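Local coordinates for protein citrate synthase (Metallosphaera sedula, PDB 6ABX) that probably catalyses the condensation of oxaloacetate with acetyl-CoA and water to citrate and CoA, a step of the tricarboxylic acid cycle, at residues R132-Q137 with D320-P325; D170-L175 with K264-Y269; D232-Y237 with N287-I292; K280-I285 with S310-Y315. All coordinates share one frame; numbering follows the deposited sequence.

Interaction 1 is a surface contact. Interactions 2 and 4 are buried, and interaction 3 is partly buried. Their chemistry follows their place. Interaction 1 is almost wholly ionic, with two arginines facing two aspartates. Interactions 2 and 4 are apolar, each between nearly antiparallel helices, and each lays a methyl group over an aromatic face. Interaction 3 combines both: valines and an isoleucine packed together, an arginine between two acids at the more exposed end. Interactions 3 and 4 share helix 277-297. Interactions 2 and 4 touch where Ser172 meets Val313 and Phe314. A salt bridge between Lys267 and Glu290 joins interactions 2 and 3.

Interaction 1 of 4, residues R132-Q137 with D320-P325; sequences RTRRNQ and DPDLFP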
# COMPACT_ATOMS: atom_id res chain seq x y z
N ARG A 132 -11.74 21.24 -10.52
CA ARG A 132 -11.79 22.68 -10.85
C ARG A 132 -10.64 22.96 -11.84
O ARG A 132 -10.89 23.58 -12.88
CB ARG A 132 -11.56 23.55 -9.61
CG ARG A 132 -12.67 23.47 -8.57
CD ARG A 132 -13.95 24.17 -8.96
NE ARG A 132 -13.92 25.64 -8.95
CZ ARG A 132 -14.93 26.42 -9.32
NH1 ARG A 132 -16.13 25.94 -9.61
NH2 ARG A 132 -14.75 27.73 -9.32
N THR A 133 -9.47 22.40 -11.56
CA THR A 133 -8.26 22.69 -12.40
C THR A 133 -8.50 22.18 -13.82
O THR A 133 -8.18 22.85 -14.82
CB THR A 133 -7.00 22.12 -11.76
OG1 THR A 133 -6.78 22.71 -10.48
CG2 THR A 133 -5.79 22.34 -12.63
N ARG A 134 -9.08 20.99 -13.95
CA ARG A 134 -9.31 20.40 -15.25
C ARG A 134 -10.23 21.29 -16.09
O ARG A 134 -10.12 21.30 -17.33
CB ARG A 134 -9.90 19.00 -15.15
CG ARG A 134 -8.87 17.99 -14.73
CD ARG A 134 -9.62 16.74 -14.55
NE ARG A 134 -8.82 15.58 -14.47
CZ ARG A 134 -9.37 14.37 -14.56
NH1 ARG A 134 -10.70 14.25 -14.53
NH2 ARG A 134 -8.59 13.33 -14.68
N ARG A 135 -11.18 21.94 -15.43
CA ARG A 135 -12.16 22.83 -16.09
C ARG A 135 -11.68 24.27 -16.20
O ARG A 135 -12.51 25.18 -16.45
CB ARG A 135 -13.45 22.76 -15.28
CG ARG A 135 -14.12 21.40 -15.42
CD ARG A 135 -15.35 21.19 -14.57
NE ARG A 135 -15.99 19.91 -14.89
CZ ARG A 135 -16.92 19.32 -14.12
NH1 ARG A 135 -17.25 19.85 -12.94
NH2 ARG A 135 -17.40 18.13 -14.49
N ASN A 136 -10.40 24.53 -15.91
CA ASN A 136 -9.85 25.90 -15.91
C ASN A 136 -10.60 26.83 -14.96
O ASN A 136 -10.81 28.03 -15.27
CB ASN A 136 -9.89 26.51 -17.34
CG ASN A 136 -9.03 25.77 -18.34
OD1 ASN A 136 -8.08 25.11 -17.96
ND2 ASN A 136 -9.37 25.86 -19.62
N GLN A 137 -11.01 26.31 -13.80
CA GLN A 137 -11.71 27.04 -12.77
C GLN A 137 -10.81 27.17 -11.55
O GLN A 137 -9.89 26.37 -11.35
CB GLN A 137 -12.98 26.30 -12.34
CG GLN A 137 -14.00 26.16 -13.46
CD GLN A 137 -15.09 25.18 -13.09
OE1 GLN A 137 -14.86 24.18 -12.41
NE2 GLN A 137 -16.27 25.51 -13.51
N ASP A 320 -16.51 14.54 -13.02
CA ASP A 320 -16.01 13.82 -14.17
C ASP A 320 -15.97 12.35 -13.79
O ASP A 320 -15.57 11.98 -12.68
CB ASP A 320 -14.58 14.19 -14.66
CG ASP A 320 -14.45 15.55 -15.33
OD1 ASP A 320 -15.49 16.07 -15.77
OD2 ASP A 320 -13.29 16.09 -15.34
N PRO A 321 -16.40 11.46 -14.70
CA PRO A 321 -16.31 10.02 -14.48
C PRO A 321 -14.97 9.49 -13.99
O PRO A 321 -14.97 8.60 -13.11
CB PRO A 321 -16.62 9.45 -15.87
CG PRO A 321 -17.57 10.44 -16.44
CD PRO A 321 -17.00 11.77 -16.01
N ASP A 322 -13.85 10.02 -14.44
CA ASP A 322 -12.67 9.34 -14.05
C ASP A 322 -12.24 9.77 -12.63
O ASP A 322 -11.28 9.23 -12.12
CB ASP A 322 -11.55 9.48 -15.05
CG ASP A 322 -10.98 10.86 -15.03
OD1 ASP A 322 -11.69 11.74 -14.53
OD2 ASP A 322 -9.84 11.04 -15.53
N LEU A 323 -12.94 10.73 -12.02
CA LEU A 323 -12.71 11.01 -10.57
C LEU A 323 -13.45 10.01 -9.70
O LEU A 323 -13.24 10.02 -8.43
CB LEU A 323 -13.15 12.44 -10.27
CG LEU A 323 -12.25 13.50 -10.90
CD1 LEU A 323 -12.64 14.88 -10.42
CD2 LEU A 323 -10.79 13.24 -10.56
N PHE A 324 -14.34 9.17 -10.25
CA PHE A 324 -15.20 8.35 -9.37
C PHE A 324 -14.38 7.48 -8.40
O PHE A 324 -14.75 7.39 -7.22
CB PHE A 324 -16.19 7.45 -10.12
CG PHE A 324 -16.92 6.54 -9.14
CD1 PHE A 324 -17.62 7.09 -8.06
CD2 PHE A 324 -16.76 5.16 -9.16
CE1 PHE A 324 -18.21 6.28 -7.10
CE2 PHE A 324 -17.37 4.36 -8.21
CZ PHE A 324 -18.08 4.92 -7.17
N PRO A 325 -13.26 6.83 -8.79
CA PRO A 325 -12.49 6.03 -7.84
C PRO A 325 -11.96 6.86 -6.67
O PRO A 325 -11.86 6.36 -5.51
CB PRO A 325 -11.31 5.47 -8.64
CG PRO A 325 -11.78 5.54 -10.11
CD PRO A 325 -12.83 6.62 -10.21
O HOH W 1 -15.27 18.43 -17.35
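Arg134 and Asp322 meet in an end-on bidentate salt bridge. Arg134 NH1 reaches Asp322 OD1 at 2.7 Å, nearly straight at 172°, on the syn lone pair. Arg134 NH2 lies 2.7 Å from Asp322 OD2. The two flat groups are nearly coplanar. The Arg134 chain is extended from CG to NE (chi2 174°, chi3 165°), which carries the guanidinium out to the aspartates. Arg134 NH1 also gives a longer bond of 3.3 Å to Asp320 OD2, on its anti lone pair. Arg134 NE is taken by Ala86 O. A lysine in place of Arg134 would probably hold fewer of these carboxylate oxygens and leave Asp322 without its paired grip.

Arg135 NH2 makes a weak bond of 3.1 Å to Asp320 OD1, with the planes almost perpendicular. Arg135 NH1 bonds to Gly318 O. A water bridges Arg135 NE and Asp320 OD1. The four residues form a salt-bridge network.

The network sits at the C-terminal end of helix 112-134. A Schellman motif closes that helix, with Asn136 at positive phi as its C-prime residue. Asp320 and Asp322 belong to the turn and 3-10 segment leading into helix 324-343.

Leu323 CD2 lies over one face of the Arg134 guanidinium, towards its rim.

Interaction 2 of 4, residues D170-L175 with K264-Y269; sequences DVSLML and KILKEY
Ser172 and Leu266 mark the closest backbone approach, with their CA atoms 6.7 Å apart. The short helical segments 170-174 and 264-269 run almost exactly antiparallel, at 174°, and their axes come within 10.3 Å. No hydrogen bond crosses between them.

Val171 lies over one face of the Tyr269 ring. Val171 CG2 makes a CH-pi contact, 3.8 Å from the ring centroid and 16° off the normal. The other methyl, Val171 CG1, sits anti to the backbone N (chi1 172°) and meets Ile265 CG2 at 3.8 Å. One valine thus serves two neighbours on the facing helix.

Leu175 forks in the same way. Leu175 CD1 packs against Leu266 CG at 3.6 Å, and Leu175 CD2 against Ile265 CD1 at 3.8 Å. Leu175 and Leu266 lie alongside each other, pointing opposite ways. Ser172 OG touches Leu266 CD2 but spends its polar bond on Val168 O.

The side chain of Leu175 is about 4 Å from that of Arg262, a residue that binds oxaloacetate, and about 9 Å from a bound citrate. Helix 34-40 packs against Leu175 and Ile265. Helix 310-316 touches Ser172 and Leu266, while helix 43-52 lies on a further side of helix 163-174.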
# COMPACT_ATOMS: atom_id res chain seq x y z
N ASP A 170 -24.69 12.75 0.24
CA ASP A 170 -24.47 12.27 1.57
C ASP A 170 -24.75 10.76 1.65
O ASP A 170 -23.98 9.96 2.16
CB ASP A 170 -25.35 13.07 2.52
CG ASP A 170 -24.79 13.09 3.90
OD1 ASP A 170 -23.67 13.70 4.09
OD2 ASP A 170 -25.43 12.46 4.73
N VAL A 171 -25.90 10.33 1.15
CA VAL A 171 -26.22 8.92 1.11
C VAL A 171 -25.23 8.13 0.25
O VAL A 171 -24.72 7.05 0.71
CB VAL A 171 -27.66 8.70 0.63
CG1 VAL A 171 -27.96 7.21 0.40
CG2 VAL A 171 -28.66 9.30 1.60
N SER A 172 -24.92 8.61 -0.98
CA SER A 172 -24.00 7.93 -1.79
C SER A 172 -22.62 7.71 -1.13
O SER A 172 -22.06 6.60 -1.24
CB SER A 172 -23.85 8.63 -3.13
OG SER A 172 -25.12 8.88 -3.66
N LEU A 173 -22.11 8.70 -0.37
CA LEU A 173 -20.87 8.53 0.37
C LEU A 173 -21.06 7.54 1.54
O LEU A 173 -20.20 6.64 1.70
CB LEU A 173 -20.37 9.88 0.89
CG LEU A 173 -19.96 10.88 -0.19
CD1 LEU A 173 -19.71 12.25 0.41
CD2 LEU A 173 -18.74 10.36 -0.95
N MET A 174 -22.19 7.60 2.29
CA MET A 174 -22.35 6.67 3.45
C MET A 174 -22.31 5.22 2.93
O MET A 174 -21.72 4.30 3.54
CB MET A 174 -23.70 6.88 4.20
CG MET A 174 -23.74 8.14 5.01
SD MET A 174 -25.30 8.36 6.00
CE MET A 174 -26.40 8.92 4.73
N LEU A 175 -22.88 4.98 1.74
CA LEU A 175 -22.96 3.67 1.14
C LEU A 175 -21.59 3.07 0.80
O LEU A 175 -21.55 1.85 0.66
CB LEU A 175 -23.80 3.70 -0.14
CG LEU A 175 -25.29 3.97 0.07
CD1 LEU A 175 -26.03 4.03 -1.26
CD2 LEU A 175 -25.91 2.92 0.94
N LYS A 264 -29.72 -0.84 -4.54
CA LYS A 264 -31.15 -0.60 -4.31
C LYS A 264 -31.34 0.81 -3.75
O LYS A 264 -32.24 1.55 -4.16
CB LYS A 264 -31.66 -1.63 -3.32
CG LYS A 264 -33.14 -1.55 -3.02
CD LYS A 264 -33.65 -2.89 -2.47
CE LYS A 264 -34.12 -3.83 -3.57
NZ LYS A 264 -35.44 -4.43 -3.25
N ILE A 265 -30.47 1.18 -2.80
CA ILE A 265 -30.63 2.46 -2.14
C ILE A 265 -30.30 3.58 -3.11
O ILE A 265 -31.03 4.59 -3.23
CB ILE A 265 -29.78 2.54 -0.85
CG1 ILE A 265 -30.28 1.53 0.19
CG2 ILE A 265 -29.76 3.94 -0.32
CD1 ILE A 265 -29.34 1.30 1.32
N LEU A 266 -29.19 3.45 -3.86
CA LEU A 266 -28.84 4.48 -4.82
C LEU A 266 -29.95 4.67 -5.86
O LEU A 266 -30.23 5.79 -6.27
CB LEU A 266 -27.55 4.14 -5.58
CG LEU A 266 -26.25 4.26 -4.83
CD1 LEU A 266 -25.14 3.57 -5.58
CD2 LEU A 266 -25.89 5.70 -4.55
N LYS A 267 -30.55 3.58 -6.33
CA LYS A 267 -31.60 3.69 -7.31
C LYS A 267 -32.80 4.51 -6.77
O LYS A 267 -33.41 5.31 -7.49
CB LYS A 267 -32.06 2.29 -7.72
CG LYS A 267 -33.05 2.30 -8.89
CD LYS A 267 -33.55 0.96 -9.28
CE LYS A 267 -34.61 1.12 -10.36
NZ LYS A 267 -35.00 -0.20 -10.89
N GLU A 268 -33.12 4.31 -5.50
CA GLU A 268 -34.22 5.05 -4.86
C GLU A 268 -33.86 6.53 -4.74
O GLU A 268 -34.70 7.40 -4.99
CB GLU A 268 -34.44 4.54 -3.44
CG GLU A 268 -35.04 3.16 -3.39
CD GLU A 268 -35.03 2.49 -2.02
OE1 GLU A 268 -35.71 1.47 -1.89
OE2 GLU A 268 -34.33 2.94 -1.12
N TYR A 269 -32.63 6.80 -4.25
CA TYR A 269 -32.24 8.20 -3.97
C TYR A 269 -32.01 8.96 -5.28
O TYR A 269 -32.24 10.15 -5.33
CB TYR A 269 -31.04 8.27 -3.04
CG TYR A 269 -31.45 8.41 -1.59
CD1 TYR A 269 -31.88 9.62 -1.12
CD2 TYR A 269 -31.48 7.34 -0.73
CE1 TYR A 269 -32.25 9.79 0.21
CE2 TYR A 269 -31.84 7.47 0.60
CZ TYR A 269 -32.20 8.72 1.08
OH TYR A 269 -32.60 8.92 2.36

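Interaction 3 of 4, residues D232-Y237 with N287-I292; sequences DNVEKY and NRVEEI
Arg288 reaches across to Glu235 and Asp232, so that its guanidinium lies between two acids. Arg288 NH1 forms a salt bridge of 2.8 Å with Glu235 OE1, which approaches at the guanidinium edge. NH1 alone meets the carboxylate, and the planes are turned 50° apart, so the grip is neither paired nor flat. Glu235 comes round by a bend at chi2 (69°), which folds its carboxylate back towards Arg288. At the other terminal nitrogen, Arg288 NH2 lies 3.4 Å from Asp232 OD1. That salt bridge is longer, and the planes there are also strongly turned. The backbone N of Asp232 lies over one face of the guanidinium, towards its rim. The arginine probably offsets both negative charges at this partly exposed end of the contact.

Beneath the charges, Val234 is the central apolar side chain. Val234 CG1 comes 3.4 Å from Ile292 CD1, tighter than usual van der Waals contact. The two side chains run past one another head to tail. Val234 CG1 also meets Val289 CG2 at 3.9 Å, crossing obliquely. Val234 CG2 faces Arg288 CB instead, 4.0 Å away. Ile292 CD1 also packs against Glu235 CG at 3.8 Å, with the side chains roughly perpendicular. The aliphatic part of the glutamate therefore extends the apolar patch, while its carboxylate serves the arginine.

The side chain of Val289 is about 4 Å, nearest atoms, from those of Leu248 and Phe251, both acetyl-CoA binding residues. The contact joins the start of helix 234-243 to helix 277-297. Helix 220-228 closes it on a further side, with Ile228 touching Val234, Tyr237 and Val289.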
# COMPACT_ATOMS: atom_id res chain seq x y z
N ASP A 232 -34.05 3.47 -26.54
CA ASP A 232 -34.55 2.55 -27.60
C ASP A 232 -33.42 1.66 -28.13
O ASP A 232 -33.72 0.58 -28.73
CB ASP A 232 -35.16 3.31 -28.78
CG ASP A 232 -36.58 3.80 -28.54
OD1 ASP A 232 -37.22 3.32 -27.58
OD2 ASP A 232 -37.05 4.64 -29.33
N ASN A 233 -32.17 2.06 -27.90
CA ASN A 233 -31.02 1.29 -28.30
C ASN A 233 -30.57 0.28 -27.22
O ASN A 233 -29.58 -0.40 -27.46
CB ASN A 233 -29.85 2.21 -28.64
CG ASN A 233 -28.69 1.55 -29.36
OD1 ASN A 233 -28.89 0.75 -30.29
ND2 ASN A 233 -27.47 1.86 -28.96
N VAL A 234 -31.25 0.16 -26.07
CA VAL A 234 -30.73 -0.68 -25.01
C VAL A 234 -30.68 -2.17 -25.42
O VAL A 234 -29.66 -2.87 -25.22
CB VAL A 234 -31.56 -0.52 -23.74
CG1 VAL A 234 -31.36 -1.69 -22.81
CG2 VAL A 234 -31.27 0.81 -23.09
N GLU A 235 -31.79 -2.67 -25.99
CA GLU A 235 -31.89 -4.11 -26.28
C GLU A 235 -30.82 -4.50 -27.31
O GLU A 235 -30.18 -5.58 -27.20
CB GLU A 235 -33.33 -4.46 -26.68
CG GLU A 235 -34.33 -4.09 -25.60
CD GLU A 235 -34.64 -2.60 -25.29
OE1 GLU A 235 -35.14 -2.35 -24.15
OE2 GLU A 235 -34.40 -1.66 -26.14
N LYS A 236 -30.64 -3.64 -28.32
CA LYS A 236 -29.65 -3.88 -29.37
C LYS A 236 -28.22 -3.84 -28.83
O LYS A 236 -27.40 -4.69 -29.15
CB LYS A 236 -29.85 -2.90 -30.53
CG LYS A 236 -31.12 -3.23 -31.31
CD LYS A 236 -31.18 -2.70 -32.74
CE LYS A 236 -31.98 -3.61 -33.67
NZ LYS A 236 -31.08 -4.56 -34.39
N TYR A 237 -27.91 -2.86 -27.99
CA TYR A 237 -26.55 -2.74 -27.45
C TYR A 237 -26.21 -3.96 -26.57
O TYR A 237 -25.08 -4.48 -26.62
CB TYR A 237 -26.43 -1.43 -26.67
CG TYR A 237 -25.07 -1.19 -26.05
CD1 TYR A 237 -24.79 -1.75 -24.82
CD2 TYR A 237 -24.11 -0.39 -26.65
CE1 TYR A 237 -23.59 -1.49 -24.17
CE2 TYR A 237 -22.91 -0.12 -26.03
CZ TYR A 237 -22.63 -0.72 -24.80
OH TYR A 237 -21.46 -0.49 -24.14
N ASN A 287 -32.07 1.93 -16.16
CA ASN A 287 -33.20 1.19 -15.67
C ASN A 287 -33.57 0.06 -16.64
O ASN A 287 -33.82 -1.09 -16.19
CB ASN A 287 -34.37 2.12 -15.34
CG ASN A 287 -34.10 2.86 -14.04
OD1 ASN A 287 -33.24 2.47 -13.22
ND2 ASN A 287 -34.85 3.93 -13.82
N ARG A 288 -33.57 0.37 -17.93
CA ARG A 288 -33.83 -0.65 -18.96
C ARG A 288 -32.75 -1.73 -18.98
O ARG A 288 -33.08 -2.92 -19.06
CB ARG A 288 -34.03 -0.04 -20.34
CG ARG A 288 -35.33 0.70 -20.50
CD ARG A 288 -35.22 1.76 -21.58
NE ARG A 288 -36.43 1.97 -22.37
CZ ARG A 288 -36.60 1.46 -23.60
NH1 ARG A 288 -35.94 0.36 -23.97
NH2 ARG A 288 -37.39 2.07 -24.45
N VAL A 289 -31.46 -1.34 -18.88
CA VAL A 289 -30.42 -2.31 -18.82
C VAL A 289 -30.59 -3.21 -17.60
O VAL A 289 -30.42 -4.45 -17.66
CB VAL A 289 -29.02 -1.66 -18.78
CG1 VAL A 289 -27.94 -2.67 -18.48
CG2 VAL A 289 -28.72 -0.91 -20.06
N GLU A 290 -30.95 -2.58 -16.46
CA GLU A 290 -31.13 -3.34 -15.23
C GLU A 290 -32.23 -4.41 -15.42
O GLU A 290 -32.01 -5.57 -15.06
CB GLU A 290 -31.47 -2.38 -14.08
CG GLU A 290 -31.37 -3.04 -12.72
CD GLU A 290 -32.38 -2.51 -11.72
OE1 GLU A 290 -32.27 -2.82 -10.50
OE2 GLU A 290 -33.32 -1.85 -12.16
N GLU A 291 -33.34 -4.02 -16.04
CA GLU A 291 -34.52 -4.91 -16.26
C GLU A 291 -34.12 -6.14 -17.09
O GLU A 291 -34.40 -7.27 -16.70
CB GLU A 291 -35.65 -4.19 -16.96
CG GLU A 291 -36.30 -3.08 -16.15
CD GLU A 291 -37.40 -2.27 -16.86
OE1 GLU A 291 -37.38 -2.17 -18.12
OE2 GLU A 291 -38.27 -1.73 -16.14
N ILE A 292 -33.39 -5.93 -18.18
CA ILE A 292 -32.95 -7.02 -19.09
C ILE A 292 -31.93 -7.91 -18.40
O ILE A 292 -31.97 -9.15 -18.47
CB ILE A 292 -32.40 -6.45 -20.42
CG1 ILE A 292 -33.45 -5.64 -21.16
CG2 ILE A 292 -31.82 -7.55 -21.29
CD1 ILE A 292 -32.86 -4.66 -22.17

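Interaction 4 of 4, residues K280-I285 with S310-Y315; sequences KRLFEI and SGLVFY
Leu312 sits squarely over one face of the Phe283 ring. Leu312 CD2 is 3.5 Å from the ring centroid and only 2° off the normal, a CH-pi contact. Leu312 CG also touches the ring, at 3.6 Å from Phe283 CE2. With CG anti to the backbone N (chi1 174°), Leu312 brings CG and CD2 over the ring and leaves CD1 turned to Leu282. Leu312 CD1 packs against Leu282 CB at 3.8 Å.

Val313 stands at the edge of the Phe283 ring, with Val313 CG2 4.2 Å from Phe283 CZ. On the other flank, Leu282 CD1 meets Tyr315 CE2 at 3.9 Å. Those two side chains stand nearly square to each other.

Further out, Tyr315 OH bonds to Glu278, which helps to fix the phenol. Lys275 makes a cation-pi contact with Phe283, and Ala270 touches it as well. Replacing Phe283 with an alanine would probably open a gap under Leu312 and leave Lys275 without its ring partner. Leu222 of helix 220-228 touches both Leu312 and Tyr315. Val313 packs in turn on Val168 and Ser172.

The N-to-C directions of segments 280-285 and 310-315 differ by 172°, so they run nearly antiparallel, with axes 11.0 Å apart. This is antiparallel packing of two rather widely spaced helices, with Leu312 and Phe283 between them, within the mainly helical citrate synthase fold. Helix 310-316 follows shortly after Asp307, a predicted active-site residue.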
# COMPACT_ATOMS: atom_id res chain seq x y z
N LYS A 280 -31.63 12.44 -17.21
CA LYS A 280 -32.88 11.71 -17.25
C LYS A 280 -32.78 10.52 -18.24
O LYS A 280 -33.21 9.41 -17.94
CB LYS A 280 -34.02 12.64 -17.67
CG LYS A 280 -35.41 12.02 -17.55
CD LYS A 280 -36.49 13.02 -17.18
CE LYS A 280 -37.55 12.41 -16.28
NZ LYS A 280 -38.31 11.36 -16.99
N ARG A 281 -32.22 10.80 -19.41
CA ARG A 281 -32.01 9.84 -20.48
C ARG A 281 -31.12 8.71 -19.95
O ARG A 281 -31.43 7.51 -20.11
CB ARG A 281 -31.36 10.58 -21.65
CG ARG A 281 -31.06 9.73 -22.87
CD ARG A 281 -30.81 10.58 -24.10
NE ARG A 281 -29.75 11.57 -23.94
CZ ARG A 281 -28.42 11.31 -23.94
NH1 ARG A 281 -27.58 12.31 -24.09
NH2 ARG A 281 -27.93 10.08 -23.78
N LEU A 282 -30.03 9.09 -19.29
CA LEU A 282 -29.07 8.11 -18.82
C LEU A 282 -29.67 7.22 -17.75
O LEU A 282 -29.37 6.00 -17.70
CB LEU A 282 -27.77 8.77 -18.34
CG LEU A 282 -26.87 9.38 -19.40
CD1 LEU A 282 -25.68 10.07 -18.75
CD2 LEU A 282 -26.34 8.34 -20.37
N PHE A 283 -30.55 7.76 -16.89
CA PHE A 283 -31.25 6.94 -15.94
C PHE A 283 -32.27 6.00 -16.60
O PHE A 283 -32.43 4.89 -16.12
CB PHE A 283 -31.94 7.78 -14.86
CG PHE A 283 -31.02 8.06 -13.71
CD1 PHE A 283 -30.89 7.11 -12.70
CD2 PHE A 283 -30.29 9.23 -13.64
CE1 PHE A 283 -30.02 7.35 -11.65
CE2 PHE A 283 -29.41 9.46 -12.59
CZ PHE A 283 -29.29 8.52 -11.60
N GLU A 284 -32.99 6.48 -17.60
CA GLU A 284 -33.93 5.63 -18.37
C GLU A 284 -33.15 4.44 -18.94
O GLU A 284 -33.60 3.27 -18.80
CB GLU A 284 -34.62 6.44 -19.46
CG GLU A 284 -35.58 7.48 -18.90
CD GLU A 284 -36.20 8.46 -19.88
OE1 GLU A 284 -35.83 8.44 -21.08
OE2 GLU A 284 -37.04 9.27 -19.43
N ILE A 285 -32.01 4.75 -19.56
CA ILE A 285 -31.11 3.71 -20.12
C ILE A 285 -30.72 2.71 -19.03
O ILE A 285 -30.85 1.49 -19.20
CB ILE A 285 -29.90 4.34 -20.81
CG1 ILE A 285 -30.32 5.09 -22.07
CG2 ILE A 285 -28.83 3.29 -21.07
CD1 ILE A 285 -29.25 5.93 -22.66
N SER A 310 -23.63 3.96 -9.10
CA SER A 310 -22.81 4.97 -8.36
C SER A 310 -22.20 5.97 -9.33
O SER A 310 -22.29 7.20 -9.11
CB SER A 310 -21.79 4.35 -7.50
OG SER A 310 -20.85 3.62 -8.28
N GLY A 311 -21.57 5.48 -10.41
CA GLY A 311 -20.94 6.41 -11.34
C GLY A 311 -21.92 7.42 -11.93
O GLY A 311 -21.63 8.62 -12.02
N LEU A 312 -23.11 6.97 -12.31
CA LEU A 312 -24.14 7.84 -12.86
C LEU A 312 -24.61 8.90 -11.85
O LEU A 312 -24.77 10.07 -12.18
CB LEU A 312 -25.29 6.95 -13.36
CG LEU A 312 -26.53 7.69 -13.83
CD1 LEU A 312 -26.15 8.71 -14.89
CD2 LEU A 312 -27.54 6.70 -14.36
N VAL A 313 -24.76 8.50 -10.59
CA VAL A 313 -25.13 9.45 -9.50
C VAL A 313 -24.05 10.51 -9.31
O VAL A 313 -24.38 11.68 -9.28
CB VAL A 313 -25.44 8.70 -8.20
CG1 VAL A 313 -25.50 9.62 -6.99
CG2 VAL A 313 -26.71 7.88 -8.32
N PHE A 314 -22.78 10.11 -9.25
CA PHE A 314 -21.69 11.09 -9.07
C PHE A 314 -21.56 11.99 -10.30
O PHE A 314 -21.33 13.19 -10.19
CB PHE A 314 -20.39 10.36 -8.74
CG PHE A 314 -20.40 9.81 -7.33
CD1 PHE A 314 -20.60 10.64 -6.25
CD2 PHE A 314 -20.15 8.48 -7.09
CE1 PHE A 314 -20.62 10.14 -4.96
CE2 PHE A 314 -20.17 7.99 -5.79
CZ PHE A 314 -20.45 8.81 -4.74
N TYR A 315 -21.75 11.43 -11.50
CA TYR A 315 -21.77 12.22 -12.73
C TYR A 315 -22.90 13.25 -12.69
O TYR A 315 -22.69 14.42 -13.10
CB TYR A 315 -21.86 11.29 -13.94
CG TYR A 315 -21.94 12.00 -15.27
CD1 TYR A 315 -20.84 12.68 -15.76
CD2 TYR A 315 -23.08 11.96 -16.06
CE1 TYR A 315 -20.88 13.34 -16.98
CE2 TYR A 315 -23.14 12.63 -17.28
CZ TYR A 315 -22.04 13.32 -17.74
OH TYR A 315 -22.03 13.96 -18.95